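Local structure of dachshund homolog 1 (Homo sapiens, 1L8R) at residues K8-R13 and G24-C29. The protein acts as a transcription factor in organogenesis, and its DACHbox-N domain, the part described here, contains a DNA-binding motif resembling the forkhead/winged-helix fold. Numbering follows the deposited sequence.
Sequences KMVDLR and GCELIC
Lys8 and Glu26 form the one salt bridge between strands 8-12 and 25-29. NZ of Lys8 lies 3.5 Å from OE1 of Glu26, and the hydrogen bond within this pair is weak. CE of Lys8 is just as near that oxygen, so the methylene shares the contact. Glu26 is extended, with CG anti to its backbone N (chi1 -172°), which carries the carboxylate across to strand 8-12. The side chains of Lys8 and Glu26 cross at about a right angle. OE2 of Glu26 rests 3.5 Å from CG1 of Val10 and is paired in a salt bridge with Arg88 of helix 88-99. Each carboxylate oxygen has its own basic partner, Lys8 at OE1, weakly, and Arg88 at OE2. Arg88 also donates from NH1 to the backbone O of Asp11, so it ties Glu26 to the edge strand.

Beyond the carboxylate, toward Leu12 and Ile28, the contact is apolar. CG2 of Val10 meets CG2 of Ile28 at 3.7 Å, and CD2 of Leu12 lies 4.3 Å from CG1 of Ile28. The Arg88 side chain packs on all three residues.

No backbone hydrogen bond joins the two strands, whose axes run at 87°. Strand 15-22 lies between them: backbone hydrogen bonds link Val10 with Val17, and Leu27 with Phe20. The contact therefore joins, through side chains alone, strands two apart in the antiparallel sheet of the DACHbox-N domain, whose DNA-binding motif resembles that of winged-helix proteins. Its chemistry implies a small apolar patch bordered by a carboxylate flanked by two basic groups, which probably favours the charged form of Glu26.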
loop_
_atom_site.group_PDB
_atom_site.type_symbol
_atom_site.label_atom_id
_atom_site.label_comp_id
_atom_site.label_asym_id
_atom_site.label_seq_id
_atom_site.Cartn_x
_atom_site.Cartn_y
_atom_site.Cartn_z
ATOM N N LYS A 8 9.553 3.337 7.350
ATOM C CA LYS A 8 10.719 2.483 7.185
ATOM C C LYS A 8 10.520 1.660 5.925
ATOM O O LYS A 8 9.387 1.350 5.536
ATOM C CB LYS A 8 10.939 1.576 8.406
ATOM C CG LYS A 8 10.003 0.397 8.537
ATOM C CD LYS A 8 10.449 -0.495 9.696
ATOM C CE LYS A 8 9.564 -1.720 9.839
ATOM N NZ LYS A 8 10.000 -2.575 10.980
HETATM N N MSE A 9 11.623 1.333 5.264
HETATM C CA MSE A 9 11.551 0.546 4.044
HETATM C C MSE A 9 11.619 -0.924 4.438
HETATM O O MSE A 9 12.418 -1.312 5.298
HETATM C CB MSE A 9 12.710 0.900 3.104
HETATM C CG MSE A 9 12.853 2.390 2.776
HETATM SE SE MSE A 9 11.283 3.200 1.980
HETATM C CE MSE A 9 10.593 4.054 3.564
ATOM N N VAL A 10 10.766 -1.732 3.822
ATOM C CA VAL A 10 10.706 -3.158 4.110
ATOM C C VAL A 10 10.678 -3.925 2.800
ATOM O O VAL A 10 10.391 -3.357 1.748
ATOM C CB VAL A 10 9.448 -3.511 4.933
ATOM C CG1 VAL A 10 9.470 -2.761 6.256
ATOM C CG2 VAL A 10 8.192 -3.173 4.143
ATOM N N ASP A 11 10.970 -5.217 2.858
ATOM C CA ASP A 11 10.989 -6.013 1.644
ATOM C C ASP A 11 9.614 -6.550 1.286
ATOM O O ASP A 11 8.860 -7.000 2.148
ATOM C CB ASP A 11 11.963 -7.188 1.783
ATOM C CG ASP A 11 12.215 -7.898 0.459
ATOM O OD1 ASP A 11 12.979 -7.357 -0.372
ATOM O OD2 ASP A 11 11.641 -8.989 0.241
ATOM N N LEU A 12 9.291 -6.476 0.003
ATOM C CA LEU A 12 8.034 -6.988 -0.509
ATOM C C LEU A 12 8.345 -7.645 -1.836
ATOM O O LEU A 12 8.655 -6.967 -2.818
ATOM C CB LEU A 12 7.009 -5.869 -0.716
ATOM C CG LEU A 12 5.657 -6.369 -1.241
ATOM C CD1 LEU A 12 5.110 -7.435 -0.298
ATOM C CD2 LEU A 12 4.674 -5.213 -1.359
ATOM N N ARG A 13 8.283 -8.972 -1.858
ATOM C CA ARG A 13 8.552 -9.721 -3.076
ATOM C C ARG A 13 9.877 -9.294 -3.717
ATOM O O ARG A 13 9.961 -9.109 -4.927
ATOM C CB ARG A 13 7.399 -9.524 -4.067
ATOM C CG ARG A 13 6.022 -9.861 -3.504
ATOM C CD ARG A 13 4.917 -9.582 -4.525
ATOM N NE ARG A 13 4.997 -10.454 -5.696
ATOM C CZ ARG A 13 4.550 -11.707 -5.737
ATOM N NH1 ARG A 13 3.977 -12.252 -4.672
ATOM N NH2 ARG A 13 4.677 -12.420 -6.848
ATOM N N GLY A 24 -0.468 -1.793 15.786
ATOM C CA GLY A 24 0.294 -3.019 15.958
ATOM C C GLY A 24 0.518 -3.885 14.734
ATOM O O GLY A 24 0.967 -5.025 14.854
ATOM N N CYS A 25 0.228 -3.360 13.550
ATOM C CA CYS A 25 0.419 -4.148 12.340
ATOM C C CYS A 25 1.268 -3.389 11.330
ATOM O O CYS A 25 1.059 -2.204 11.098
ATOM C CB CYS A 25 -0.931 -4.491 11.714
ATOM S SG CYS A 25 -0.823 -5.713 10.395
ATOM N N GLU A 26 2.235 -4.078 10.737
ATOM C CA GLU A 26 3.102 -3.464 9.751
ATOM C C GLU A 26 2.334 -3.364 8.437
ATOM O O GLU A 26 1.910 -4.375 7.876
ATOM C CB GLU A 26 4.364 -4.305 9.558
ATOM C CG GLU A 26 5.412 -3.647 8.691
ATOM C CD GLU A 26 6.714 -4.418 8.682
ATOM O OE1 GLU A 26 7.384 -4.465 9.737
ATOM O OE2 GLU A 26 7.062 -4.976 7.623
ATOM N N LEU A 27 2.163 -2.145 7.949
ATOM C CA LEU A 27 1.434 -1.935 6.710
ATOM C C LEU A 27 2.337 -1.307 5.669
ATOM O O LEU A 27 3.253 -0.559 6.004
ATOM C CB LEU A 27 0.245 -1.014 6.962
ATOM C CG LEU A 27 -0.663 -1.383 8.130
ATOM C CD1 LEU A 27 -1.736 -0.309 8.268
ATOM C CD2 LEU A 27 -1.287 -2.753 7.916
ATOM N N ILE A 28 2.093 -1.619 4.402
ATOM C CA ILE A 28 2.899 -1.029 3.355
ATOM C C ILE A 28 2.051 -0.150 2.445
ATOM O O ILE A 28 0.810 -0.234 2.429
ATOM C CB ILE A 28 3.669 -2.107 2.526
ATOM C CG1 ILE A 28 2.701 -3.085 1.862
ATOM C CG2 ILE A 28 4.614 -2.877 3.455
ATOM C CD1 ILE A 28 2.131 -4.104 2.801
ATOM N N CYS A 29 2.736 0.714 1.709
ATOM C CA CYS A 29 2.094 1.648 0.796
ATOM C C CYS A 29 1.452 0.905 -0.378
ATOM O O CYS A 29 2.148 0.346 -1.225
ATOM C CB CYS A 29 3.135 2.642 0.305
ATOM S SG CYS A 29 2.527 3.780 -0.915
#